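PDB 1Q5D: P450 epoxidase from Sorangium cellulosum, which belongs to the cytochrome P450 family of haem-thiolate proteins and holds an iron protoporphyrin within a mainly helical fold. Local coordinates for residues A[258-269]-A[291-300]; A[20-29]-A[394-404]. All blocks are in the same frame, centred on the assembly; numbering follows the deposited sequence.

From the N terminus, residues 20-29 come first, in the loop ahead of helix 29-38. Far along the chain, 258-269 and 291-300 form interaction 1, which closes a mostly helical connection of 21 residues between segments lying on helices 257-272 and 287-297. Only when 394-404 returns to 20-29 does interaction 2 close its much larger loop of 364 residues, so interaction 1 lies wholly within it. The two contacts, with centres 14 Å apart, meet at Arg-404: its side chain forms a salt bridge with Asp-298, and its backbone N probably bonds to Ile-300 O. The N-terminal loop and the C-terminal strand region are thereby tied to the helical core beside the haem.

Interaction 1. Residues A[258-269]-A[291-300]; sequences TTIYLIAFAVLN and LDEVLRFDNI. With HEM (protoporphyrin IX containing Fe), chain B.
Among the apolar contacts, Ile-300 sets CG2 over the middle of one face of the Phe-265 ring, 3.7 Å from the centroid and 8° off the normal, a CH-pi contact. With CG1 of Ile-300 lying between backbone N and carbonyl carbon (chi1 63°), its other branch runs on to CD1 beside Thr-258 O. Val-294 divides its methyls between two neighbours on the facing helix, CG1 against Phe-265 CB and CG2 against the backbone of Ala-266. Leu-291 CD2 comes within 3.5 Å of Ala-266 CB, and Leu-262 CD1 within 3.8 Å of Leu-295 CG, those two leucines crossing at about a right angle.

The axes of the two helical segments approach to 9.4 Å at 93°, an almost perpendicular crossing of the C-terminal part of the long distal helix of P450s (258-269) and the end of the K helix (291-297). The latter carries the family's ExxR motif: Arg-296 grips Glu-293 side-on, with NH2 2.8 Å from OE1 and NE bonded to OE2.

Polar contacts gather where the K helix ends. Asn-269 ND2 donates to Phe-265 O at 2.9 Å, from the face opposite Asn-269 N, and more weakly to Asp-298 OD2 at 3.3 Å. A water donates to both Asn-269 OD1 and Asp-298 OD2, while Arg-404 holds Asp-298 OD1. Asn-269 OD1 also lies at the edge of the Phe-297 ring.

Toward the haem, Thr-259 OG1 packs 3.3 Å from the vinyl carbon CBB and bonds to Gly-255 O, and Leu-295 CD1 faces methyl CMB.

Interaction 2. Residues A[20-29]-A[394-404]; sequences FAPGYAEDPF and TPVFGYHPAFR. With EPB (7,11-dihydroxy-8,8,10,12,16-pentamethyl-3-[1-methyl-2-(2-methyl-thiazol-4-yl)vinyl]-4,17-dioxabicyclo[14.1.0]heptadecane-5,9-dione), chain C.
Ala-25 and Arg-404 bring their CA atoms to 4.6 Å, where a loop with helical backbone angles at 24-26 meets 394-404. The latter belongs to the C-terminal beta-hairpin region of the P450 fold: strand 396-397 pairs antiparallel with strand 406-412, and the loop between them reaches the ligand pocket.

The polar part of the contact centres on Arg-404. Its chain bends at chi3 (45°), bringing the guanidinium side-on to Ala-25 O. Arg-404 NE donates a hydrogen bond to Ala-25 O at 2.7 Å, in the carbonyl plane on a lone pair and with an N-H...O angle of 153°, and Arg-404 NH2 donates a second at 2.9 Å, nearly along the C=O axis. Pro-28 CD covers one guanidinium face, 3.5 Å from Arg-404 NH2, and the Phe-29 ring stands almost perpendicular beside NH1. NH1 forms a salt bridge with Asp-298 OD1 and a hydrogen bond to Asn-299 O, probably limiting the group's rotation.

Phe-397 offers a ring face to the backbone, with Glu-26 CA 3.8 Å from its centroid and 16° off the normal. Phe-20 turns its ring edge to Pro-401, CE2 lying 3.9 Å from CA, and Tyr-399 CE2 approaches Phe-20 O at 3.3 Å. At the pocket end of this loop, Phe-403 CZ lies near EPB O16, and Ala-402 CB packs 3.3 Å from EPB O12.

Interaction 1. Residues A[258-269]-A[291-300]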
loop_
_atom_site.group_PDB
_atom_site.type_symbol
_atom_site.label_atom_id
_atom_site.label_comp_id
_atom_site.label_asym_id
_atom_site.label_seq_id
_atom_site.Cartn_x
_atom_site.Cartn_y
_atom_site.Cartn_z
ATOM N N THR A 258 3.370 -1.187 1.835
ATOM C CA THR A 258 2.517 -0.025 2.041
ATOM C C THR A 258 2.604 0.400 3.503
ATOM O O THR A 258 2.871 1.561 3.815
ATOM C CB THR A 258 1.060 -0.364 1.663
ATOM O OG1 THR A 258 0.646 -1.545 2.365
ATOM C CG2 THR A 258 0.969 -0.790 0.208
ATOM N N THR A 259 2.407 -0.547 4.413
ATOM C CA THR A 259 2.382 -0.189 5.830
ATOM C C THR A 259 3.742 0.248 6.365
ATOM O O THR A 259 3.827 1.099 7.241
ATOM C CB THR A 259 1.844 -1.354 6.669
ATOM O OG1 THR A 259 0.645 -1.879 6.068
ATOM C CG2 THR A 259 1.405 -0.844 8.033
ATOM N N ILE A 260 4.809 -0.360 5.857
ATOM C CA ILE A 260 6.147 0.047 6.235
ATOM C C ILE A 260 6.320 1.540 5.943
ATOM O O ILE A 260 6.835 2.310 6.775
ATOM C CB ILE A 260 7.203 -0.796 5.439
ATOM C CG1 ILE A 260 7.084 -2.293 5.783
ATOM C CG2 ILE A 260 8.629 -0.279 5.696
ATOM C CD1 ILE A 260 8.089 -3.192 5.026
ATOM N N TYR A 261 5.909 1.958 4.751
ATOM C CA TYR A 261 6.103 3.359 4.373
ATOM C C TYR A 261 5.178 4.306 5.134
ATOM O O TYR A 261 5.563 5.412 5.467
ATOM C CB TYR A 261 6.028 3.534 2.858
ATOM C CG TYR A 261 7.132 2.723 2.208
ATOM C CD1 TYR A 261 8.427 2.806 2.683
ATOM C CD2 TYR A 261 6.868 1.834 1.173
ATOM C CE1 TYR A 261 9.446 2.054 2.125
ATOM C CE2 TYR A 261 7.882 1.071 0.615
ATOM C CZ TYR A 261 9.167 1.194 1.111
ATOM O OH TYR A 261 10.189 0.459 0.574
ATOM N N LEU A 262 3.975 3.856 5.440
ATOM C CA LEU A 262 3.085 4.670 6.281
ATOM C C LEU A 262 3.742 5.009 7.624
ATOM O O LEU A 262 3.784 6.188 8.061
ATOM C CB LEU A 262 1.751 3.944 6.493
ATOM C CG LEU A 262 0.806 4.547 7.546
ATOM C CD1 LEU A 262 0.527 6.023 7.199
ATOM C CD2 LEU A 262 -0.501 3.756 7.605
ATOM N N ILE A 263 4.252 3.972 8.281
ATOM C CA ILE A 263 4.924 4.128 9.550
ATOM C C ILE A 263 6.137 5.038 9.395
ATOM O O ILE A 263 6.327 5.973 10.179
ATOM C CB ILE A 263 5.335 2.740 10.124
ATOM C CG1 ILE A 263 4.084 1.920 10.470
ATOM C CG2 ILE A 263 6.217 2.919 11.351
ATOM C CD1 ILE A 263 4.336 0.455 10.766
ATOM N N ALA A 264 6.968 4.772 8.391
ATOM C CA ALA A 264 8.165 5.588 8.185
ATOM C C ALA A 264 7.826 7.035 7.838
ATOM O O ALA A 264 8.405 7.975 8.405
ATOM C CB ALA A 264 9.077 4.963 7.111
ATOM N N PHE A 265 6.887 7.218 6.913
ATOM C CA PHE A 265 6.483 8.558 6.503
ATOM C C PHE A 265 5.839 9.301 7.702
ATOM O O PHE A 265 5.985 10.513 7.850
ATOM C CB PHE A 265 5.468 8.479 5.365
ATOM C CG PHE A 265 6.073 8.472 3.968
ATOM C CD1 PHE A 265 7.008 7.519 3.590
ATOM C CD2 PHE A 265 5.667 9.397 3.035
ATOM C CE1 PHE A 265 7.540 7.510 2.284
ATOM C CE2 PHE A 265 6.196 9.399 1.730
ATOM C CZ PHE A 265 7.132 8.446 1.367
ATOM N N ALA A 266 5.125 8.572 8.550
ATOM C CA ALA A 266 4.479 9.206 9.706
ATOM C C ALA A 266 5.521 9.770 10.659
ATOM O O ALA A 266 5.413 10.929 11.080
ATOM C CB ALA A 266 3.534 8.225 10.425
ATOM N N VAL A 267 6.529 8.964 10.982
ATOM C CA VAL A 267 7.617 9.395 11.855
ATOM C C VAL A 267 8.373 10.562 11.232
ATOM O O VAL A 267 8.659 11.548 11.905
ATOM C CB VAL A 267 8.606 8.233 12.163
ATOM C CG1 VAL A 267 9.897 8.773 12.773
ATOM C CG2 VAL A 267 7.955 7.179 13.101
ATOM N N LEU A 268 8.684 10.450 9.939
ATOM C CA LEU A 268 9.370 11.520 9.216
ATOM C C LEU A 268 8.598 12.835 9.308
ATOM O O LEU A 268 9.166 13.888 9.629
ATOM C CB LEU A 268 9.568 11.137 7.742
ATOM C CG LEU A 268 10.169 12.235 6.859
ATOM C CD1 LEU A 268 11.413 12.849 7.521
ATOM C CD2 LEU A 268 10.522 11.683 5.477
ATOM N N ASN A 269 7.306 12.776 9.013
ATOM C CA ASN A 269 6.490 13.970 8.982
ATOM C C ASN A 269 6.252 14.585 10.350
ATOM O O ASN A 269 6.075 15.789 10.452
ATOM C CB ASN A 269 5.167 13.717 8.253
ATOM C CG ASN A 269 5.306 13.860 6.757
ATOM O OD1 ASN A 269 5.310 14.970 6.220
ATOM N ND2 ASN A 269 5.411 12.737 6.070
ATOM N N LEU A 291 -2.352 10.349 11.043
ATOM C CA LEU A 291 -1.825 9.297 10.182
ATOM C C LEU A 291 -2.528 9.361 8.843
ATOM O O LEU A 291 -1.926 9.089 7.807
ATOM C CB LEU A 291 -2.000 7.913 10.823
ATOM C CG LEU A 291 -1.190 7.704 12.103
ATOM C CD1 LEU A 291 -1.611 6.396 12.791
ATOM C CD2 LEU A 291 0.305 7.691 11.788
ATOM N N ASP A 292 -3.802 9.743 8.858
ATOM C CA ASP A 292 -4.534 9.916 7.607
ATOM C C ASP A 292 -4.001 11.134 6.846
ATOM O O ASP A 292 -3.898 11.125 5.605
ATOM C CB ASP A 292 -6.040 10.049 7.857
ATOM C CG ASP A 292 -6.663 8.764 8.371
ATOM O OD1 ASP A 292 -6.124 7.672 8.085
ATOM O OD2 ASP A 292 -7.701 8.740 9.067
ATOM N N GLU A 293 -3.675 12.178 7.586
ATOM C CA GLU A 293 -3.096 13.377 6.985
ATOM C C GLU A 293 -1.681 13.108 6.435
ATOM O O GLU A 293 -1.246 13.768 5.510
ATOM C CB GLU A 293 -3.096 14.540 7.989
ATOM C CG GLU A 293 -2.269 15.754 7.580
ATOM C CD GLU A 293 -2.873 16.546 6.441
ATOM O OE1 GLU A 293 -2.506 17.734 6.282
ATOM O OE2 GLU A 293 -3.718 16.007 5.712
ATOM N N VAL A 294 -0.964 12.145 7.008
ATOM C CA VAL A 294 0.351 11.799 6.468
ATOM C C VAL A 294 0.185 11.355 5.016
ATOM O O VAL A 294 0.922 11.806 4.130
ATOM C CB VAL A 294 1.046 10.683 7.274
ATOM C CG1 VAL A 294 2.238 10.088 6.476
ATOM C CG2 VAL A 294 1.525 11.199 8.603
ATOM N N LEU A 295 -0.807 10.494 4.769
ATOM C CA LEU A 295 -1.058 9.967 3.427
ATOM C C LEU A 295 -1.704 10.971 2.499
ATOM O O LEU A 295 -1.570 10.867 1.279
ATOM C CB LEU A 295 -1.910 8.699 3.470
ATOM C CG LEU A 295 -1.228 7.483 4.099
ATOM C CD1 LEU A 295 -2.140 6.296 4.102
ATOM C CD2 LEU A 295 0.089 7.141 3.388
ATOM N N ARG A 296 -2.410 11.938 3.076
ATOM C CA ARG A 296 -3.025 13.005 2.293
ATOM C C ARG A 296 -1.937 14.008 1.857
ATOM O O ARG A 296 -1.836 14.373 0.674
ATOM C CB ARG A 296 -4.133 13.680 3.142
ATOM C CG ARG A 296 -5.131 14.543 2.355
ATOM C CD ARG A 296 -4.552 15.890 1.845
ATOM N NE ARG A 296 -3.790 16.648 2.843
ATOM C CZ ARG A 296 -3.041 17.723 2.557
ATOM N NH1 ARG A 296 -2.936 18.144 1.306
ATOM N NH2 ARG A 296 -2.395 18.381 3.511
ATOM N N PHE A 297 -1.118 14.436 2.812
ATOM C CA PHE A 297 -0.136 15.488 2.586
ATOM C C PHE A 297 1.075 14.949 1.825
ATOM O O PHE A 297 1.620 15.628 0.937
ATOM C CB PHE A 297 0.345 16.055 3.925
ATOM C CG PHE A 297 1.560 16.947 3.819
ATOM C CD1 PHE A 297 1.479 18.177 3.188
ATOM C CD2 PHE A 297 2.769 16.572 4.385
ATOM C CE1 PHE A 297 2.585 19.004 3.090
ATOM C CE2 PHE A 297 3.878 17.398 4.297
ATOM C CZ PHE A 297 3.792 18.617 3.655
ATOM N N ASP A 298 1.475 13.729 2.161
ATOM C CA ASP A 298 2.716 13.164 1.620
ATOM C C ASP A 298 2.511 11.730 1.180
ATOM O O ASP A 298 3.104 10.803 1.744
ATOM C CB ASP A 298 3.799 13.238 2.690
ATOM C CG ASP A 298 5.203 13.240 2.111
ATOM O OD1 ASP A 298 5.385 13.327 0.874
ATOM O OD2 ASP A 298 6.187 13.160 2.865
ATOM N N ASN A 299 1.660 11.545 0.182
ATOM C CA ASN A 299 1.244 10.222 -0.206
ATOM C C ASN A 299 2.439 9.382 -0.626
ATOM O O ASN A 299 3.327 9.869 -1.355
ATOM C CB ASN A 299 0.254 10.287 -1.360
ATOM C CG ASN A 299 -0.377 8.951 -1.633
ATOM O OD1 ASN A 299 -0.009 8.253 -2.598
ATOM N ND2 ASN A 299 -1.339 8.566 -0.777
ATOM N N ILE A 300 2.448 8.132 -0.170
ATOM C CA ILE A 300 3.564 7.210 -0.409
ATOM C C ILE A 300 3.678 6.677 -1.835
ATOM O O ILE A 300 4.704 6.050 -2.188
ATOM C CB ILE A 300 3.470 5.979 0.539
ATOM C CG1 ILE A 300 2.188 5.189 0.243
ATOM C CG2 ILE A 300 3.645 6.397 2.008
ATOM C CD1 ILE A 300 2.083 3.789 0.906
HETATM C CHA HEM B . -6.309 -2.028 -2.361
HETATM C CHB HEM B . -3.749 1.556 -0.404
HETATM C CHC HEM B . -2.680 -1.287 3.392
HETATM C CHD HEM B . -4.732 -5.010 1.151
HETATM C C1A HEM B . -5.783 -0.788 -2.113
HETATM C C2A HEM B . -6.008 0.400 -2.904
HETATM C C3A HEM B . -5.285 1.388 -2.376
HETATM C C4A HEM B . -4.589 0.858 -1.227
HETATM C CMA HEM B . -5.218 2.850 -2.897
HETATM C CAA HEM B . -6.928 0.483 -4.145
HETATM C CBA HEM B . -6.109 0.365 -5.434
HETATM C CGA HEM B . -7.028 0.553 -6.629
HETATM O O1A HEM B . -6.568 0.363 -7.797
HETATM O O2A HEM B . -8.233 0.873 -6.420
HETATM C C1B HEM B . -3.261 1.071 0.774
HETATM C C2B HEM B . -2.469 1.856 1.690
HETATM C C3B HEM B . -2.159 1.084 2.718
HETATM C C4B HEM B . -2.744 -0.225 2.511
HETATM C CMB HEM B . -2.012 3.330 1.511
HETATM C CAB HEM B . -1.326 1.606 3.901
HETATM C CBB HEM B . -0.683 0.783 4.724
HETATM C C1C HEM B . -3.171 -2.535 3.151
HETATM C C2C HEM B . -3.128 -3.665 4.053
HETATM C C3C HEM B . -3.699 -4.692 3.416
HETATM C C4C HEM B . -4.128 -4.231 2.109
HETATM C CMC HEM B . -2.517 -3.613 5.479
HETATM C CAC HEM B . -3.932 -6.144 3.871
HETATM C CBC HEM B . -3.792 -6.492 5.147
HETATM C C1D HEM B . -5.281 -4.559 -0.023
HETATM C C2D HEM B . -5.869 -5.425 -1.002
HETATM C C3D HEM B . -6.367 -4.508 -2.095
HETATM C C4D HEM B . -6.009 -3.181 -1.675
HETATM C CMD HEM B . -5.986 -6.956 -0.933
HETATM C CAD HEM B . -7.119 -4.908 -3.376
HETATM C CBD HEM B . -8.583 -4.530 -3.121
HETATM C CGD HEM B . -9.433 -4.843 -4.327
HETATM O O1D HEM B . -8.907 -4.728 -5.464
HETATM O O2D HEM B . -10.632 -5.219 -4.161
HETATM N NA HEM B . -4.912 -0.484 -1.090
HETATM N NB HEM B . -3.430 -0.214 1.292
HETATM N NC HEM B . -3.774 -2.924 1.982
HETATM N ND HEM B . -5.369 -3.245 -0.450
HETATM FE FE HEM B . -4.493 -1.656 0.520
HETATM O O HOH W 1 7.241 15.650 4.470
HETATM O O HOH W 2 -2.641 -2.108 -0.591
#

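Interaction 2. Residues A[20-29]-A[394-404]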
loop_
_atom_site.group_PDB
_atom_site.type_symbol
_atom_site.label_atom_id
_atom_site.label_comp_id
_atom_site.label_asym_id
_atom_site.label_seq_id
_atom_site.Cartn_x
_atom_site.Cartn_y
_atom_site.Cartn_z
ATOM N N PHE A 20 10.850 8.834 -12.074
ATOM C CA PHE A 20 12.050 8.074 -11.688
ATOM C C PHE A 20 13.319 8.923 -11.640
ATOM O O PHE A 20 14.408 8.411 -11.372
ATOM C CB PHE A 20 12.258 6.838 -12.585
ATOM C CG PHE A 20 11.140 5.852 -12.484
ATOM C CD1 PHE A 20 10.118 5.849 -13.411
ATOM C CD2 PHE A 20 11.077 4.972 -11.416
ATOM C CE1 PHE A 20 9.060 4.947 -13.302
ATOM C CE2 PHE A 20 10.022 4.084 -11.297
ATOM C CZ PHE A 20 9.011 4.074 -12.251
ATOM N N ALA A 21 13.174 10.222 -11.863
ATOM C CA ALA A 21 14.295 11.146 -11.723
ATOM C C ALA A 21 14.774 11.164 -10.283
ATOM O O ALA A 21 13.963 11.084 -9.349
ATOM C CB ALA A 21 13.892 12.546 -12.144
ATOM N N PRO A 22 16.086 11.246 -10.093
ATOM C CA PRO A 22 16.656 11.450 -8.759
ATOM C C PRO A 22 15.991 12.648 -8.120
ATOM O O PRO A 22 15.759 13.655 -8.792
ATOM C CB PRO A 22 18.136 11.762 -9.046
ATOM C CG PRO A 22 18.406 11.126 -10.367
ATOM C CD PRO A 22 17.118 11.111 -11.139
ATOM N N GLY A 23 15.663 12.538 -6.836
ATOM C CA GLY A 23 14.968 13.605 -6.151
ATOM C C GLY A 23 13.447 13.554 -6.151
ATOM O O GLY A 23 12.828 14.172 -5.280
ATOM N N TYR A 24 12.843 12.843 -7.111
ATOM C CA TYR A 24 11.390 12.856 -7.256
ATOM C C TYR A 24 10.713 12.209 -6.056
ATOM O O TYR A 24 9.829 12.805 -5.447
ATOM C CB TYR A 24 10.932 12.198 -8.565
ATOM C CG TYR A 24 9.423 12.072 -8.730
ATOM C CD1 TYR A 24 8.696 13.012 -9.468
ATOM C CD2 TYR A 24 8.726 11.004 -8.171
ATOM C CE1 TYR A 24 7.324 12.891 -9.632
ATOM C CE2 TYR A 24 7.366 10.871 -8.328
ATOM C CZ TYR A 24 6.662 11.811 -9.056
ATOM O OH TYR A 24 5.300 11.673 -9.204
ATOM N N ALA A 25 11.135 10.998 -5.715
ATOM C CA ALA A 25 10.599 10.323 -4.519
ATOM C C ALA A 25 10.683 11.224 -3.280
ATOM O O ALA A 25 9.703 11.381 -2.556
ATOM C CB ALA A 25 11.308 9.010 -4.275
ATOM N N GLU A 26 11.855 11.813 -3.043
ATOM C CA GLU A 26 12.049 12.708 -1.901
ATOM C C GLU A 26 11.058 13.878 -1.858
ATOM O O GLU A 26 10.584 14.263 -0.782
ATOM C CB GLU A 26 13.483 13.254 -1.857
ATOM C CG GLU A 26 13.748 14.194 -0.684
ATOM C CD GLU A 26 15.167 14.748 -0.671
ATOM O OE1 GLU A 26 15.777 14.900 -1.763
ATOM O OE2 GLU A 26 15.679 15.038 0.434
ATOM N N ASP A 27 10.750 14.441 -3.016
ATOM C CA ASP A 27 9.855 15.593 -3.075
ATOM C C ASP A 27 9.314 15.790 -4.489
ATOM O O ASP A 27 9.872 16.545 -5.291
ATOM C CB ASP A 27 10.590 16.849 -2.601
ATOM C CG ASP A 27 9.692 18.065 -2.544
ATOM O OD1 ASP A 27 8.446 17.912 -2.635
ATOM O OD2 ASP A 27 10.153 19.223 -2.418
ATOM N N PRO A 28 8.245 15.073 -4.807
ATOM C CA PRO A 28 7.656 15.127 -6.140
ATOM C C PRO A 28 6.720 16.306 -6.325
ATOM O O PRO A 28 6.184 16.494 -7.417
ATOM C CB PRO A 28 6.843 13.836 -6.197
ATOM C CG PRO A 28 6.416 13.632 -4.786
ATOM C CD PRO A 28 7.544 14.114 -3.926
ATOM N N PHE A 29 6.507 17.080 -5.269
ATOM C CA PHE A 29 5.378 18.007 -5.276
ATOM C C PHE A 29 5.481 19.199 -6.235
ATOM O O PHE A 29 4.527 19.464 -6.978
ATOM C CB PHE A 29 4.951 18.341 -3.837
ATOM C CG PHE A 29 4.488 17.127 -3.093
ATOM C CD1 PHE A 29 5.294 16.529 -2.138
ATOM C CD2 PHE A 29 3.297 16.510 -3.443
ATOM C CE1 PHE A 29 4.874 15.377 -1.480
ATOM C CE2 PHE A 29 2.876 15.349 -2.799
ATOM C CZ PHE A 29 3.668 14.795 -1.820
ATOM N N THR A 394 19.219 13.456 6.529
ATOM C CA THR A 394 18.209 13.274 5.489
ATOM C C THR A 394 17.943 11.804 5.175
ATOM O O THR A 394 18.874 11.019 4.966
ATOM C CB THR A 394 18.621 14.017 4.199
ATOM O OG1 THR A 394 19.445 15.143 4.533
ATOM C CG2 THR A 394 17.406 14.660 3.547
ATOM N N PRO A 395 16.669 11.432 5.141
ATOM C CA PRO A 395 16.289 10.072 4.754
ATOM C C PRO A 395 16.744 9.762 3.335
ATOM O O PRO A 395 16.816 10.650 2.491
ATOM C CB PRO A 395 14.757 10.093 4.821
ATOM C CG PRO A 395 14.380 11.539 4.793
ATOM C CD PRO A 395 15.503 12.272 5.469
ATOM N N VAL A 396 17.058 8.503 3.083
ATOM C CA VAL A 396 17.429 8.069 1.736
ATOM C C VAL A 396 16.227 7.416 1.031
ATOM O O VAL A 396 15.552 6.554 1.609
ATOM C CB VAL A 396 18.638 7.094 1.801
ATOM C CG1 VAL A 396 18.977 6.512 0.418
ATOM C CG2 VAL A 396 19.855 7.802 2.430
ATOM N N PHE A 397 15.965 7.833 -0.209
ATOM C CA PHE A 397 14.847 7.305 -0.992
ATOM C C PHE A 397 15.380 6.425 -2.128
ATOM O O PHE A 397 16.535 6.589 -2.548
ATOM C CB PHE A 397 13.994 8.452 -1.550
ATOM C CG PHE A 397 13.139 9.146 -0.503
ATOM C CD1 PHE A 397 11.835 8.740 -0.275
ATOM C CD2 PHE A 397 13.648 10.186 0.250
ATOM C CE1 PHE A 397 11.050 9.359 0.700
ATOM C CE2 PHE A 397 12.871 10.815 1.221
ATOM C CZ PHE A 397 11.573 10.403 1.443
ATOM N N GLY A 398 14.548 5.511 -2.632
ATOM C CA GLY A 398 14.950 4.640 -3.730
ATOM C C GLY A 398 14.124 4.823 -4.985
ATOM O O GLY A 398 13.564 5.901 -5.209
ATOM N N TYR A 399 14.022 3.765 -5.785
ATOM C CA TYR A 399 13.353 3.810 -7.088
ATOM C C TYR A 399 12.340 2.672 -7.271
ATOM O O TYR A 399 12.193 2.130 -8.374
ATOM C CB TYR A 399 14.390 3.733 -8.222
ATOM C CG TYR A 399 15.381 4.865 -8.231
ATOM C CD1 TYR A 399 16.682 4.687 -7.758
ATOM C CD2 TYR A 399 15.026 6.108 -8.711
ATOM C CE1 TYR A 399 17.589 5.732 -7.759
ATOM C CE2 TYR A 399 15.925 7.157 -8.715
ATOM C CZ TYR A 399 17.198 6.962 -8.253
ATOM O OH TYR A 399 18.072 8.021 -8.271
ATOM N N HIS A 400 11.669 2.278 -6.197
ATOM C CA HIS A 400 10.574 1.305 -6.284
ATOM C C HIS A 400 9.544 1.785 -7.317
ATOM O O HIS A 400 9.185 2.965 -7.334
ATOM C CB HIS A 400 9.917 1.140 -4.899
ATOM C CG HIS A 400 8.955 0.001 -4.813
ATOM N ND1 HIS A 400 7.771 -0.024 -5.514
ATOM C CD2 HIS A 400 8.997 -1.154 -4.103
ATOM C CE1 HIS A 400 7.122 -1.141 -5.241
ATOM N NE2 HIS A 400 7.849 -1.849 -4.395
ATOM N N PRO A 401 9.086 0.894 -8.187
ATOM C CA PRO A 401 8.178 1.285 -9.273
ATOM C C PRO A 401 6.835 1.829 -8.797
ATOM O O PRO A 401 6.185 2.570 -9.548
ATOM C CB PRO A 401 7.957 -0.020 -10.044
ATOM C CG PRO A 401 8.314 -1.102 -9.091
ATOM C CD PRO A 401 9.422 -0.541 -8.238
ATOM N N ALA A 402 6.427 1.478 -7.578
ATOM C CA ALA A 402 5.123 1.923 -7.075
ATOM C C ALA A 402 5.190 2.936 -5.934
ATOM O O ALA A 402 4.258 3.708 -5.729
ATOM C CB ALA A 402 4.273 0.701 -6.643
ATOM N N PHE A 403 6.270 2.919 -5.165
ATOM C CA PHE A 403 6.327 3.708 -3.956
ATOM C C PHE A 403 7.460 4.702 -3.975
ATOM O O PHE A 403 8.525 4.448 -4.561
ATOM C CB PHE A 403 6.535 2.795 -2.737
ATOM C CG PHE A 403 5.431 1.803 -2.526
ATOM C CD1 PHE A 403 5.691 0.438 -2.569
ATOM C CD2 PHE A 403 4.143 2.235 -2.240
ATOM C CE1 PHE A 403 4.676 -0.479 -2.359
ATOM C CE2 PHE A 403 3.120 1.329 -2.021
ATOM C CZ PHE A 403 3.382 -0.035 -2.086
ATOM N N ARG A 404 7.242 5.815 -3.291
ATOM C CA ARG A 404 8.325 6.701 -2.934
ATOM C C ARG A 404 9.007 6.047 -1.724
ATOM O O ARG A 404 8.841 6.497 -0.585
ATOM C CB ARG A 404 7.786 8.098 -2.580
ATOM C CG ARG A 404 6.856 8.732 -3.640
ATOM C CD ARG A 404 6.101 10.002 -3.153
ATOM N NE ARG A 404 7.017 10.887 -2.436
ATOM C CZ ARG A 404 6.670 11.663 -1.417
ATOM N NH1 ARG A 404 5.411 11.695 -0.996
ATOM N NH2 ARG A 404 7.582 12.415 -0.823
HETATM O O16 EPB C . 2.393 -2.809 -4.164
HETATM C C51 EPB C . -0.338 1.047 -3.227
HETATM O O41 EPB C . -1.880 -0.795 -2.024
HETATM C C5 EPB C . -1.273 -0.101 -3.107
HETATM C C4 EPB C . -0.983 -1.654 -2.739
HETATM C C16 EPB C . 1.698 -2.727 -5.108
HETATM O O1 EPB C . 0.362 -3.093 -5.171
HETATM C C2 EPB C . -0.389 -3.725 -3.977
HETATM C C3 EPB C . -1.524 -2.719 -3.534
HETATM C C20 EPB C . -0.957 -5.055 -4.620
HETATM C C21 EPB C . 0.152 -6.062 -4.881
HETATM C C22 EPB C . -2.282 -5.254 -4.879
HETATM C C23 EPB C . -3.015 -6.363 -5.493
HETATM N N26 EPB C . -2.415 -7.078 -6.515
HETATM C C25 EPB C . -3.240 -8.051 -6.983
HETATM C C27 EPB C . -2.762 -8.938 -8.065
HETATM C C24 EPB C . -4.271 -6.754 -5.218
HETATM S S1 EPB C . -4.726 -8.067 -6.217
HETATM C C15 EPB C . 2.250 -2.168 -6.444
HETATM C C14 EPB C . 1.823 -2.969 -7.755
HETATM O O14 EPB C . 2.188 -4.305 -7.453
HETATM C C13 EPB C . 2.391 -2.400 -9.171
HETATM C C29 EPB C . 3.956 -2.500 -9.149
HETATM C C30 EPB C . 1.945 -3.311 -10.312
HETATM C C12 EPB C . 1.992 -0.836 -9.406
HETATM O O12 EPB C . 2.891 0.054 -9.540
HETATM C C11 EPB C . 0.516 -0.280 -9.482
HETATM C C28 EPB C . 0.491 0.588 -10.764
HETATM C C10 EPB C . 0.114 0.120 -8.094
HETATM O O10 EPB C . 0.811 1.344 -7.703
HETATM C C9 EPB C . -1.387 0.331 -8.126
HETATM C C91 EPB C . -2.042 -0.934 -8.425
HETATM C C8 EPB C . -2.013 0.662 -6.816
HETATM C C7 EPB C . -1.054 0.633 -5.556
HETATM C C6 EPB C . -1.862 -0.432 -4.640
#